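Local coordinates for protein agarase (Pseudoalteromonas fuliginea, PDB 6XJ9) that is an agarase, a glycoside hydrolase that probably cleaves the glycosidic bonds of agarose or of oligosaccharides derived from it, at residues A[290-295]-A[708-713]; A[298-303]-A[430-435]; A[416-421]-A[439-444]; A[446-451]-A[498-503]; A[490-495]-A[608-613]. One frame throughout, in Å; residues are numbered along the deposited sequence.

Contact 1: A[290-295]-A[708-713]; sequences WSLVDP and YFIGAH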
# COMPACT_ATOMS: atom_id res chain seq x y z
N TRP A 290 17.58 26.88 4.81
CA TRP A 290 18.84 26.20 5.08
C TRP A 290 19.04 25.04 4.11
O TRP A 290 18.07 24.42 3.66
CB TRP A 290 18.97 25.80 6.54
CG TRP A 290 19.46 26.93 7.40
CD1 TRP A 290 18.72 27.70 8.25
CD2 TRP A 290 20.81 27.43 7.45
NE1 TRP A 290 19.52 28.64 8.86
CE2 TRP A 290 20.81 28.50 8.38
CE3 TRP A 290 22.01 27.08 6.82
CZ2 TRP A 290 21.97 29.21 8.68
CZ3 TRP A 290 23.16 27.79 7.11
CH2 TRP A 290 23.14 28.84 8.04
N SER A 291 20.31 24.79 3.76
CA SER A 291 20.69 23.64 2.96
C SER A 291 22.02 23.11 3.46
O SER A 291 22.74 23.80 4.20
CB SER A 291 20.80 24.01 1.51
OG SER A 291 20.95 22.85 0.70
N LEU A 292 22.34 21.88 3.06
CA LEU A 292 23.73 21.47 3.09
C LEU A 292 24.27 21.72 1.69
O LEU A 292 23.51 22.02 0.77
CB LEU A 292 23.87 20.00 3.49
CG LEU A 292 23.47 19.66 4.94
CD1 LEU A 292 23.86 18.23 5.29
CD2 LEU A 292 24.09 20.65 5.93
N VAL A 293 25.59 21.58 1.57
CA VAL A 293 26.29 21.69 0.30
C VAL A 293 27.27 20.52 0.27
O VAL A 293 28.00 20.31 1.23
CB VAL A 293 27.01 23.04 0.19
CG1 VAL A 293 27.69 23.23 -1.15
CG2 VAL A 293 26.09 24.21 0.51
N ASP A 294 27.26 19.76 -0.84
CA ASP A 294 28.14 18.61 -0.98
C ASP A 294 29.55 19.09 -1.32
O ASP A 294 29.75 20.27 -1.61
CB ASP A 294 27.53 17.55 -1.92
CG ASP A 294 27.78 17.75 -3.41
OD1 ASP A 294 28.66 18.58 -3.76
OD2 ASP A 294 27.12 17.06 -4.22
N PRO A 295 30.59 18.22 -1.27
CA PRO A 295 31.96 18.61 -1.59
C PRO A 295 32.21 19.31 -2.93
O PRO A 295 33.18 20.05 -3.04
CB PRO A 295 32.70 17.26 -1.57
CG PRO A 295 31.96 16.50 -0.48
CD PRO A 295 30.51 16.83 -0.77
N TYR A 708 14.40 25.44 8.49
CA TYR A 708 15.59 25.20 9.30
C TYR A 708 16.15 23.79 9.08
O TYR A 708 17.37 23.60 9.09
CB TYR A 708 15.35 25.53 10.77
CG TYR A 708 15.07 27.00 10.96
CD1 TYR A 708 16.10 27.92 10.98
CD2 TYR A 708 13.76 27.47 11.00
CE1 TYR A 708 15.86 29.28 11.10
CE2 TYR A 708 13.50 28.82 11.15
CZ TYR A 708 14.55 29.73 11.18
OH TYR A 708 14.29 31.06 11.29
N PHE A 709 15.27 22.82 8.85
CA PHE A 709 15.74 21.44 8.77
C PHE A 709 16.31 21.14 7.39
O PHE A 709 15.76 21.57 6.39
CB PHE A 709 14.63 20.47 9.16
CG PHE A 709 14.49 20.30 10.64
CD1 PHE A 709 13.65 21.14 11.37
CD2 PHE A 709 15.21 19.33 11.32
CE1 PHE A 709 13.49 20.96 12.74
CE2 PHE A 709 15.07 19.19 12.69
CZ PHE A 709 14.22 20.00 13.41
N ILE A 710 17.42 20.37 7.37
CA ILE A 710 18.13 20.02 6.15
C ILE A 710 18.14 18.50 5.97
O ILE A 710 18.92 17.97 5.17
CB ILE A 710 19.54 20.65 6.13
CG1 ILE A 710 20.40 20.32 7.36
CG2 ILE A 710 19.42 22.16 5.97
CD1 ILE A 710 20.77 18.87 7.55
N GLY A 711 17.28 17.79 6.71
CA GLY A 711 17.21 16.35 6.54
C GLY A 711 16.74 15.62 7.79
O GLY A 711 16.51 16.23 8.85
N ALA A 712 16.59 14.31 7.64
CA ALA A 712 16.10 13.44 8.69
C ALA A 712 16.56 12.02 8.40
O ALA A 712 16.57 11.59 7.25
CB ALA A 712 14.59 13.50 8.74
N HIS A 713 16.92 11.30 9.46
CA HIS A 713 17.32 9.91 9.36
C HIS A 713 16.28 9.03 10.06
O HIS A 713 15.84 9.33 11.17
CB HIS A 713 18.73 9.72 9.91
CG HIS A 713 19.84 10.28 9.07
ND1 HIS A 713 20.84 11.07 9.61
CD2 HIS A 713 20.11 10.16 7.75
CE1 HIS A 713 21.68 11.42 8.65
NE2 HIS A 713 21.25 10.88 7.49
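Tyr708 meets Trp290 rim to rim: CD1 of the phenol ring lies 3.8 Å from CD1 of the indole, whose edge it faces nearly in plane. With the two ring planes inclined at 37°, neither ring covers the other. The indole N-H is bonded to Asp661 OD1; toward Tyr708 the indole offers carbon, and the carbonyl oxygen of Tyr708 sits 3.7 Å from Trp290 CB. Phe709 turns the other way, toward Trp654, and leaves the main packing to Ile710. Two branches of this isoleucine reach the strand 289-293. Its CG2, anti to the carbonyl carbon, presses on the backbone, 3.4 Å from Trp290 C; its CD1 meets Leu292 CG at 3.8 Å, the two side chains crossing at about a right angle. A beta-branched residue suits the place because one CB must serve both neighbours. Cutting Ile710 back to an alanine would probably cost Leu292 one of its hydrocarbon partners and open a gap beside the Trp290 carbonyl carbon. The strands diverge by 64° with strand 299-305 paired between them, and the join therefore rests on shape and the burial of hydrocarbon, with polar pairing supplied by other neighbours.

Contact 2: A[298-303]-A[430-435]; sequences YLYLAT and FSSLGN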
# COMPACT_ATOMS: atom_id res chain seq x y z
N TYR A 298 27.17 21.27 -4.88
CA TYR A 298 25.76 21.12 -5.19
C TYR A 298 24.96 21.11 -3.89
O TYR A 298 25.46 20.63 -2.88
CB TYR A 298 25.49 19.78 -5.89
CG TYR A 298 26.16 19.65 -7.23
CD1 TYR A 298 25.61 20.25 -8.35
CD2 TYR A 298 27.35 18.97 -7.37
CE1 TYR A 298 26.22 20.16 -9.59
CE2 TYR A 298 27.97 18.86 -8.60
CZ TYR A 298 27.40 19.45 -9.71
OH TYR A 298 28.00 19.37 -10.93
N LEU A 299 23.71 21.58 -3.95
CA LEU A 299 22.83 21.54 -2.79
C LEU A 299 22.58 20.09 -2.37
O LEU A 299 22.58 19.19 -3.21
CB LEU A 299 21.52 22.28 -3.06
CG LEU A 299 21.58 23.79 -3.23
CD1 LEU A 299 20.22 24.40 -2.98
CD2 LEU A 299 22.62 24.44 -2.31
N TYR A 300 22.35 19.88 -1.07
CA TYR A 300 22.29 18.54 -0.50
C TYR A 300 21.38 18.57 0.72
O TYR A 300 21.47 19.47 1.54
CB TYR A 300 23.70 18.07 -0.13
CG TYR A 300 23.83 16.70 0.48
CD1 TYR A 300 23.93 15.56 -0.31
CD2 TYR A 300 23.87 16.53 1.86
CE1 TYR A 300 24.05 14.29 0.26
CE2 TYR A 300 23.99 15.28 2.44
CZ TYR A 300 24.09 14.16 1.65
OH TYR A 300 24.24 12.93 2.24
N LEU A 301 20.47 17.59 0.78
CA LEU A 301 19.66 17.32 1.96
C LEU A 301 19.97 15.90 2.41
O LEU A 301 20.21 15.03 1.57
CB LEU A 301 18.19 17.46 1.59
CG LEU A 301 17.72 18.83 1.09
CD1 LEU A 301 16.31 18.73 0.55
CD2 LEU A 301 17.79 19.89 2.17
N ALA A 302 19.97 15.66 3.73
CA ALA A 302 20.36 14.36 4.26
C ALA A 302 19.13 13.49 4.49
O ALA A 302 18.34 13.75 5.41
CB ALA A 302 21.15 14.51 5.54
N THR A 303 18.99 12.44 3.68
CA THR A 303 18.00 11.40 3.90
C THR A 303 18.72 10.07 4.01
O THR A 303 19.82 9.89 3.47
CB THR A 303 16.92 11.38 2.80
OG1 THR A 303 17.56 11.03 1.56
CG2 THR A 303 16.20 12.71 2.65
N PHE A 430 18.17 7.48 -1.24
CA PHE A 430 18.65 8.10 -0.01
C PHE A 430 20.00 8.77 -0.24
O PHE A 430 20.91 8.19 -0.85
CB PHE A 430 18.70 7.08 1.14
CG PHE A 430 17.37 6.72 1.76
CD1 PHE A 430 16.58 7.68 2.37
CD2 PHE A 430 16.91 5.41 1.75
CE1 PHE A 430 15.36 7.35 2.95
CE2 PHE A 430 15.69 5.08 2.32
CZ PHE A 430 14.92 6.05 2.93
N SER A 431 20.15 9.98 0.31
CA SER A 431 21.35 10.78 0.12
C SER A 431 22.52 10.33 0.99
O SER A 431 23.64 10.77 0.75
CB SER A 431 21.07 12.23 0.37
OG SER A 431 20.84 12.45 1.75
N SER A 432 22.24 9.51 2.02
CA SER A 432 23.24 9.21 3.04
C SER A 432 22.97 7.86 3.70
O SER A 432 21.86 7.33 3.61
CB SER A 432 23.30 10.32 4.08
OG SER A 432 22.11 10.34 4.87
N LEU A 433 23.99 7.32 4.37
CA LEU A 433 23.84 6.33 5.43
C LEU A 433 23.76 7.11 6.74
O LEU A 433 24.54 8.03 6.96
CB LEU A 433 25.08 5.43 5.48
CG LEU A 433 25.42 4.62 4.23
CD1 LEU A 433 26.79 3.95 4.39
CD2 LEU A 433 24.36 3.55 3.98
N GLY A 434 22.84 6.70 7.63
CA GLY A 434 22.58 7.48 8.83
C GLY A 434 23.56 7.18 9.96
O GLY A 434 24.64 6.63 9.74
N ASN A 435 23.16 7.59 11.17
CA ASN A 435 23.98 7.46 12.36
C ASN A 435 24.15 5.98 12.70
O ASN A 435 23.26 5.17 12.43
CB ASN A 435 23.42 8.26 13.54
CG ASN A 435 24.49 8.52 14.58
OD1 ASN A 435 25.67 8.54 14.26
ND2 ASN A 435 24.09 8.66 15.84
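Ser431 and Ser432 clasp the strand 299-305 from a place that, in the (beta/alpha)8 barrel expected of this family, probably corresponds to the second strand, though the backbone here is not regular strand. The hydroxyl of Ser431 works both ways. It accepts the N-H of Thr303, with OG 2.7 Å from that N and the bond almost straight at 168°, and it donates to Leu301 O in the carbonyl plane, on a lone pair. A chi1 of 70° holds OG over its own backbone, within reach of both; a short serine suits a gap with a donor on one side and an acceptor on the other. Ser431 N gives its hydrogen to Thr303 OG1 at 3.1 Å, and that hydroxyl is also bonded to Asn755. Ser431 O takes the phenol of Tyr300, OH to O 2.7 Å, from well above the carbonyl plane. Thr303 O receives Ser432 OG at 2.7 Å, again from above its plane, together with a weak, bent bond from Ser432 N; Ser432 OG is also hydrogen-bonded to His713 NE2. Every one of these groups is buried. Phe430 closes one end, its ring edge reaching Thr303, with CD1 3.6 Å from OG1.

Contact 3: A[416-421]-A[439-444]; sequences KWREVT and PSYYDN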
# COMPACT_ATOMS: atom_id res chain seq x y z
N LYS A 416 28.95 -8.87 0.74
CA LYS A 416 27.86 -8.79 -0.21
C LYS A 416 26.71 -7.98 0.38
O LYS A 416 26.04 -7.23 -0.33
CB LYS A 416 27.43 -10.18 -0.68
CG LYS A 416 26.23 -10.22 -1.63
CD LYS A 416 26.50 -9.64 -3.01
CE LYS A 416 25.33 -9.82 -3.96
NZ LYS A 416 25.62 -9.28 -5.31
N TRP A 417 26.51 -8.11 1.70
CA TRP A 417 25.47 -7.34 2.37
C TRP A 417 25.78 -5.85 2.31
O TRP A 417 24.88 -5.04 2.12
CB TRP A 417 25.31 -7.80 3.83
CG TRP A 417 24.45 -6.88 4.64
CD1 TRP A 417 23.09 -6.76 4.58
CD2 TRP A 417 24.89 -5.96 5.65
NE1 TRP A 417 22.66 -5.84 5.50
CE2 TRP A 417 23.74 -5.34 6.18
CE3 TRP A 417 26.14 -5.62 6.19
CZ2 TRP A 417 23.81 -4.38 7.18
CZ3 TRP A 417 26.21 -4.67 7.18
CH2 TRP A 417 25.06 -4.06 7.68
N ARG A 418 27.06 -5.51 2.52
CA ARG A 418 27.49 -4.13 2.42
C ARG A 418 27.20 -3.59 1.02
O ARG A 418 26.71 -2.48 0.87
CB ARG A 418 28.97 -3.98 2.79
CG ARG A 418 29.25 -4.11 4.27
CD ARG A 418 30.62 -3.60 4.69
NE ARG A 418 31.65 -4.39 4.04
CZ ARG A 418 32.14 -5.53 4.51
NH1 ARG A 418 31.72 -6.01 5.67
NH2 ARG A 418 33.06 -6.18 3.83
N GLU A 419 27.49 -4.42 0.00
CA GLU A 419 27.39 -3.97 -1.37
C GLU A 419 25.93 -3.76 -1.74
O GLU A 419 25.58 -2.82 -2.45
CB GLU A 419 28.05 -4.98 -2.32
CG GLU A 419 29.57 -5.01 -2.22
CD GLU A 419 30.21 -6.16 -2.98
OE1 GLU A 419 31.45 -6.28 -2.94
OE2 GLU A 419 29.47 -6.93 -3.61
N VAL A 420 25.07 -4.68 -1.28
CA VAL A 420 23.66 -4.59 -1.61
C VAL A 420 23.06 -3.39 -0.85
O VAL A 420 22.23 -2.64 -1.39
CB VAL A 420 22.96 -5.93 -1.33
CG1 VAL A 420 21.44 -5.79 -1.21
CG2 VAL A 420 23.32 -6.96 -2.40
N THR A 421 23.53 -3.19 0.38
CA THR A 421 23.10 -2.04 1.17
C THR A 421 23.36 -0.72 0.44
O THR A 421 22.46 0.10 0.32
CB THR A 421 23.67 -2.07 2.59
OG1 THR A 421 23.17 -3.25 3.24
CG2 THR A 421 23.28 -0.85 3.41
N PRO A 439 31.64 1.11 10.74
CA PRO A 439 32.84 1.72 10.15
C PRO A 439 33.34 0.96 8.91
O PRO A 439 34.14 1.50 8.15
CB PRO A 439 33.86 1.69 11.29
CG PRO A 439 32.99 1.73 12.53
CD PRO A 439 31.80 0.85 12.18
N SER A 440 32.81 -0.25 8.71
CA SER A 440 33.03 -1.07 7.52
C SER A 440 32.74 -0.28 6.25
O SER A 440 33.29 -0.57 5.20
CB SER A 440 32.14 -2.29 7.54
OG SER A 440 32.78 -3.34 8.23
N TYR A 441 31.83 0.69 6.37
CA TYR A 441 31.31 1.42 5.23
C TYR A 441 32.10 2.71 5.00
O TYR A 441 31.88 3.38 3.99
CB TYR A 441 29.84 1.78 5.48
CG TYR A 441 28.87 0.63 5.36
CD1 TYR A 441 28.48 -0.12 6.47
CD2 TYR A 441 28.29 0.33 4.14
CE1 TYR A 441 27.56 -1.15 6.36
CE2 TYR A 441 27.38 -0.71 4.01
CZ TYR A 441 27.01 -1.45 5.12
OH TYR A 441 26.10 -2.45 4.97
N TYR A 442 32.99 3.07 5.92
CA TYR A 442 33.52 4.43 5.96
C TYR A 442 34.39 4.72 4.75
O TYR A 442 34.49 5.86 4.31
CB TYR A 442 34.23 4.70 7.29
CG TYR A 442 33.33 4.98 8.47
CD1 TYR A 442 31.97 4.65 8.45
CD2 TYR A 442 33.84 5.55 9.63
CE1 TYR A 442 31.16 4.90 9.55
CE2 TYR A 442 33.04 5.77 10.74
CZ TYR A 442 31.69 5.45 10.70
OH TYR A 442 30.91 5.69 11.80
N ASP A 443 35.00 3.66 4.18
CA ASP A 443 35.90 3.81 3.05
C ASP A 443 35.13 3.70 1.73
O ASP A 443 35.74 3.71 0.67
CB ASP A 443 37.03 2.78 3.12
CG ASP A 443 36.61 1.37 2.70
OD1 ASP A 443 35.38 1.11 2.59
OD2 ASP A 443 37.51 0.54 2.50
N ASN A 444 33.79 3.58 1.80
CA ASN A 444 33.00 3.51 0.58
C ASN A 444 33.09 4.86 -0.12
O ASN A 444 33.27 5.91 0.51
CB ASN A 444 31.57 2.99 0.81
CG ASN A 444 30.51 4.07 0.81
OD1 ASN A 444 30.01 4.46 -0.25
ND2 ASN A 444 30.17 4.58 1.99
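Tyr441 drives its ring toward the helix 413-428, and the end of that ring is where the packing is tight. Its OH stands over one face of the Trp417 indole, off centre toward the rim and 3.1 Å from CZ3. The rings make an offset edge-to-face pair with planes at 74°, the tyrosine supplying the edge. Trp417 comes within range because its CG is anti to the backbone N (chi1 169°), which turns a face of the indole to the incoming phenol edge. The same OH lies 3.4 Å from Arg418 CA and 3.4 Å from Thr421 CB, one helical turn beyond Trp417, so three helix residues wall it in. Thr421 is itself held by OG1 donating to Trp417 O at 2.7 Å, which fixes its rotation, and it has a further partner in Tyr717 OH. Arginine suits the border because its chain is both greasy and charged: CG makes a CH-pi contact over the Tyr441 face, 4.0 Å from the ring centroid, and CD packs 3.5 Å from Ser440 CB. The chain bends at its third torsion, and from there the contact loosens: the guanidinium, on the partly exposed side, brings NH1 no nearer than 3.8 Å to Ser440 OG, without a clear bond. At the backbone of Tyr441, O accepts from both Asn444 N and Asn444 ND2 (ND2 to O 2.9 Å), which steadies the type I turn from Tyr441 to Asn444. A loop tyrosine is thus packed by edge-to-face and CH-pi contacts on a helix that probably belongs to the outer layer of a (beta/alpha)8 barrel.

Contact 4: A[446-451]-A[498-503]; sequences KVPYFA and SPWAVG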
# COMPACT_ATOMS: atom_id res chain seq x y z
N LYS A 446 30.69 5.76 -2.59
CA LYS A 446 29.45 5.66 -3.35
C LYS A 446 28.29 6.34 -2.62
O LYS A 446 27.44 6.93 -3.28
CB LYS A 446 29.07 4.19 -3.57
CG LYS A 446 29.67 3.53 -4.81
CD LYS A 446 29.72 2.01 -4.71
CE LYS A 446 28.38 1.37 -4.40
NZ LYS A 446 27.66 0.97 -5.64
N VAL A 447 28.23 6.22 -1.28
CA VAL A 447 27.15 6.84 -0.52
C VAL A 447 27.76 7.57 0.67
O VAL A 447 28.44 6.94 1.48
CB VAL A 447 26.09 5.82 -0.05
CG1 VAL A 447 24.94 6.49 0.68
CG2 VAL A 447 25.56 4.96 -1.20
N PRO A 448 27.50 8.89 0.84
CA PRO A 448 27.98 9.65 1.99
C PRO A 448 27.38 9.07 3.27
O PRO A 448 26.34 8.40 3.22
CB PRO A 448 27.44 11.07 1.77
CG PRO A 448 27.11 11.12 0.29
CD PRO A 448 26.69 9.72 -0.08
N TYR A 449 28.04 9.33 4.40
CA TYR A 449 27.69 8.68 5.65
C TYR A 449 27.91 9.64 6.81
O TYR A 449 28.67 10.60 6.69
CB TYR A 449 28.47 7.37 5.83
CG TYR A 449 29.96 7.55 6.01
CD1 TYR A 449 30.81 7.56 4.92
CD2 TYR A 449 30.51 7.72 7.27
CE1 TYR A 449 32.18 7.72 5.08
CE2 TYR A 449 31.88 7.90 7.45
CZ TYR A 449 32.72 7.90 6.34
OH TYR A 449 34.07 8.06 6.49
N PHE A 450 27.19 9.40 7.91
CA PHE A 450 27.33 10.16 9.14
C PHE A 450 28.15 9.31 10.10
O PHE A 450 27.93 8.10 10.16
CB PHE A 450 25.94 10.51 9.67
CG PHE A 450 25.24 11.59 8.88
CD1 PHE A 450 24.77 11.34 7.59
CD2 PHE A 450 25.14 12.88 9.38
CE1 PHE A 450 24.16 12.35 6.85
CE2 PHE A 450 24.53 13.88 8.63
CZ PHE A 450 24.04 13.61 7.38
N ALA A 451 29.11 9.93 10.80
CA ALA A 451 29.91 9.24 11.80
C ALA A 451 29.47 9.66 13.20
O ALA A 451 28.69 10.60 13.37
CB ALA A 451 31.38 9.52 11.57
N SER A 498 37.84 11.53 5.00
CA SER A 498 37.05 11.27 3.81
C SER A 498 36.03 12.37 3.56
O SER A 498 35.30 12.74 4.47
CB SER A 498 36.37 9.93 3.89
OG SER A 498 35.59 9.72 2.72
N PRO A 499 35.92 12.87 2.30
CA PRO A 499 34.86 13.81 1.91
C PRO A 499 33.46 13.19 1.96
O PRO A 499 32.47 13.92 1.98
CB PRO A 499 35.21 14.18 0.46
CG PRO A 499 36.04 13.03 -0.04
CD PRO A 499 36.81 12.55 1.18
N TRP A 500 33.41 11.86 2.01
CA TRP A 500 32.16 11.10 2.01
C TRP A 500 31.48 11.18 3.38
O TRP A 500 30.32 10.81 3.50
CB TRP A 500 32.43 9.65 1.59
CG TRP A 500 32.80 9.58 0.14
CD1 TRP A 500 34.06 9.63 -0.39
CD2 TRP A 500 31.90 9.53 -0.97
NE1 TRP A 500 34.00 9.57 -1.76
CE2 TRP A 500 32.68 9.52 -2.14
CE3 TRP A 500 30.50 9.48 -1.08
CZ2 TRP A 500 32.11 9.47 -3.41
CZ3 TRP A 500 29.94 9.43 -2.34
CH2 TRP A 500 30.74 9.42 -3.49
N ALA A 501 32.22 11.64 4.38
CA ALA A 501 31.69 11.79 5.73
C ALA A 501 31.00 13.14 5.85
O ALA A 501 31.66 14.18 5.91
CB ALA A 501 32.78 11.61 6.76
N VAL A 502 29.66 13.13 5.88
CA VAL A 502 28.89 14.36 5.94
C VAL A 502 29.22 15.15 7.21
O VAL A 502 29.31 16.37 7.15
CB VAL A 502 27.38 14.09 5.79
CG1 VAL A 502 26.58 15.38 5.74
CG2 VAL A 502 27.08 13.23 4.57
N GLY A 503 29.32 14.46 8.36
CA GLY A 503 29.53 15.10 9.65
C GLY A 503 29.59 14.07 10.79
O GLY A 503 29.49 12.87 10.54
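Tyr449 O takes the N-H of Val502 at 2.8 Å, nearly along the C=O axis, and the CA-H of Ala501 also leans on it, CA to O 3.4 Å. From the same edge Tyr449 gives its N-H to Trp500 O at 2.9 Å, and its two bonds fall on the residues flanking Ala501, a parallel bridge. Further along, Ala451 N reaches Gly503 O in a straight bond of 172°. The two faces of the pairing differ. On one, the Tyr449 ring folds back over its neighbour, chi1 at 67° bringing it above Ala501, whose CA sits 4.1 Å from the ring centroid; alanine, with a single methyl (CB 3.7 Å from Tyr449 CZ), suits a place so near the ring. On the other, Phe450 lays a face against Val502, with CZ 3.5 Å from CG1, and Val502 CG2 goes on to touch Pro448 CB at 3.6 Å. Trp500 closes the end where the strands begin, one face of its ring toward Lys446 N and its edge toward Pro448 N, while Lys446 sends its charge to Asp423. Two parallel strands joined through helix 478-495, one face on that helix and the other on Ala302 and His713, form a beta-alpha-beta unit consistent with a (beta/alpha)8 barrel.

Contact 5: A[490-495]-A[608-613]; sequences VVAKEV and KYLPNH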
# COMPACT_ATOMS: atom_id res chain seq x y z
N VAL A 490 39.55 9.08 17.92
CA VAL A 490 39.21 7.75 17.41
C VAL A 490 38.34 7.89 16.16
O VAL A 490 38.57 7.20 15.17
CB VAL A 490 38.51 6.88 18.47
CG1 VAL A 490 37.86 5.66 17.84
CG2 VAL A 490 39.47 6.43 19.56
N VAL A 491 37.34 8.77 16.22
CA VAL A 491 36.49 9.01 15.06
C VAL A 491 37.36 9.43 13.88
O VAL A 491 37.18 8.93 12.77
CB VAL A 491 35.39 10.04 15.36
CG1 VAL A 491 34.53 10.32 14.13
CG2 VAL A 491 34.51 9.59 16.51
N ALA A 492 38.31 10.35 14.12
CA ALA A 492 39.16 10.88 13.06
C ALA A 492 39.90 9.75 12.35
O ALA A 492 40.07 9.79 11.14
CB ALA A 492 40.14 11.89 13.62
N LYS A 493 40.34 8.74 13.10
CA LYS A 493 41.08 7.63 12.51
C LYS A 493 40.16 6.69 11.74
O LYS A 493 40.63 5.94 10.89
CB LYS A 493 41.87 6.89 13.60
CG LYS A 493 43.15 7.60 14.01
CD LYS A 493 43.59 7.25 15.41
CE LYS A 493 44.67 8.17 15.91
NZ LYS A 493 45.88 8.08 15.07
N GLU A 494 38.85 6.72 12.02
CA GLU A 494 37.93 5.88 11.27
C GLU A 494 37.56 6.56 9.96
O GLU A 494 37.35 5.87 8.97
CB GLU A 494 36.61 5.68 12.02
CG GLU A 494 36.76 5.02 13.37
CD GLU A 494 35.43 4.89 14.08
OE1 GLU A 494 34.73 5.92 14.24
OE2 GLU A 494 35.08 3.77 14.43
N VAL A 495 37.46 7.90 9.99
CA VAL A 495 36.92 8.68 8.88
C VAL A 495 38.05 8.98 7.89
O VAL A 495 37.80 9.08 6.69
CB VAL A 495 36.21 9.96 9.37
CG1 VAL A 495 36.02 10.97 8.25
CG2 VAL A 495 34.87 9.66 10.04
N LYS A 608 40.17 20.12 16.44
CA LYS A 608 41.53 19.61 16.39
C LYS A 608 41.64 18.47 15.36
O LYS A 608 42.52 18.49 14.49
CB LYS A 608 42.05 19.24 17.78
CG LYS A 608 43.48 18.68 17.81
CD LYS A 608 44.13 18.69 19.18
CE LYS A 608 45.63 18.46 19.12
NZ LYS A 608 45.94 17.11 18.58
N TYR A 609 40.70 17.52 15.42
CA TYR A 609 40.89 16.21 14.82
C TYR A 609 40.11 16.09 13.51
O TYR A 609 40.58 15.44 12.57
CB TYR A 609 40.55 15.09 15.81
CG TYR A 609 41.51 15.04 16.98
CD1 TYR A 609 42.80 14.55 16.83
CD2 TYR A 609 41.13 15.51 18.22
CE1 TYR A 609 43.68 14.52 17.90
CE2 TYR A 609 42.00 15.50 19.30
CZ TYR A 609 43.28 14.99 19.14
OH TYR A 609 44.12 14.98 20.21
N LEU A 610 38.94 16.74 13.45
CA LEU A 610 38.10 16.66 12.27
C LEU A 610 37.72 18.06 11.81
O LEU A 610 36.54 18.36 11.60
CB LEU A 610 36.89 15.78 12.60
CG LEU A 610 37.17 14.28 12.49
CD1 LEU A 610 36.48 13.50 13.60
CD2 LEU A 610 36.75 13.76 11.12
N PRO A 611 38.72 18.97 11.66
CA PRO A 611 38.47 20.39 11.39
C PRO A 611 37.71 20.66 10.11
O PRO A 611 37.03 21.68 10.02
CB PRO A 611 39.88 20.99 11.26
CG PRO A 611 40.75 19.80 10.91
CD PRO A 611 40.16 18.68 11.74
N ASN A 612 37.78 19.73 9.14
CA ASN A 612 37.21 19.97 7.83
C ASN A 612 35.74 19.53 7.80
O ASN A 612 35.06 19.74 6.80
CB ASN A 612 38.00 19.32 6.68
CG ASN A 612 39.46 19.72 6.64
OD1 ASN A 612 40.34 18.88 6.42
ND2 ASN A 612 39.73 20.99 6.88
N HIS A 613 35.28 18.90 8.88
CA HIS A 613 34.01 18.17 8.88
C HIS A 613 33.02 18.81 9.85
O HIS A 613 33.42 19.31 10.89
CB HIS A 613 34.24 16.73 9.31
CG HIS A 613 34.90 15.92 8.26
ND1 HIS A 613 36.28 15.87 8.13
CD2 HIS A 613 34.38 15.15 7.28
CE1 HIS A 613 36.59 15.09 7.12
NE2 HIS A 613 35.44 14.64 6.57
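Helix 478-495 packs against the C-terminal end of helix 584-609 and the turn after it, with Ala492 seated against Tyr609 and Leu610. Alanine suits this close approach: its methyl CB lies 3.7 Å from Tyr609 O and 3.9 Å from Tyr609 CB, and is small enough for the CA atoms of Ala492 and Tyr609 to come 5.9 Å apart. Leu610 supplies most of the remaining hydrocarbon. Its CD1 lies against the helix, 3.7 Å from Ala492 N and 3.8 Å from Val491 CG1, the leucine and valine crossing at about a right angle. The other methyl, CD2, points along the helix to Val495 CG1 at 4.1 Å. Val491 and Val495, one turn apart, also touch strands 449-453 and 501-506, as expected of an outer helix of a (beta/alpha)8 barrel lying on its strands; Ala492 lies at the side facing 608-613. Leu610 is the first residue to leave helical backbone angles, and a type I turn from Leu610 to His613 follows, with His613 N bonded to Leu610 O at 3.0 Å. Replacing Leu610 by a serine is likely to strip Val491 and Val495 of the leucine methyls they pack on and put a hydroxyl among hydrocarbon. His613 comes past the same Val495 methyl, its NE2 4.1 Å from CG1, while that nitrogen is bonded to Ser498 O.

Contact 1 opens first along the chain and closes last, so the other four lie between its segments. Contacts 2 and 3 interleave in sequence, as do contacts 4 and 5. Contacts 1 and 2 are about 7 Å apart, centre to centre, sharing the sheet of strands 289-293, 299-305 and 709-714; contact 2 is about 9 Å from contact 4, again centre to centre, where Leu433 pairs with Pro448 and Phe450. Contacts 3 and 5 lie further out on helices 413-428 and 478-495, the centre of each about 12 Å from that of contact 4. Strand 709-714 pairs with 299-305, joining the end of the chain to its early strands, as in a closed (beta/alpha)8 barrel.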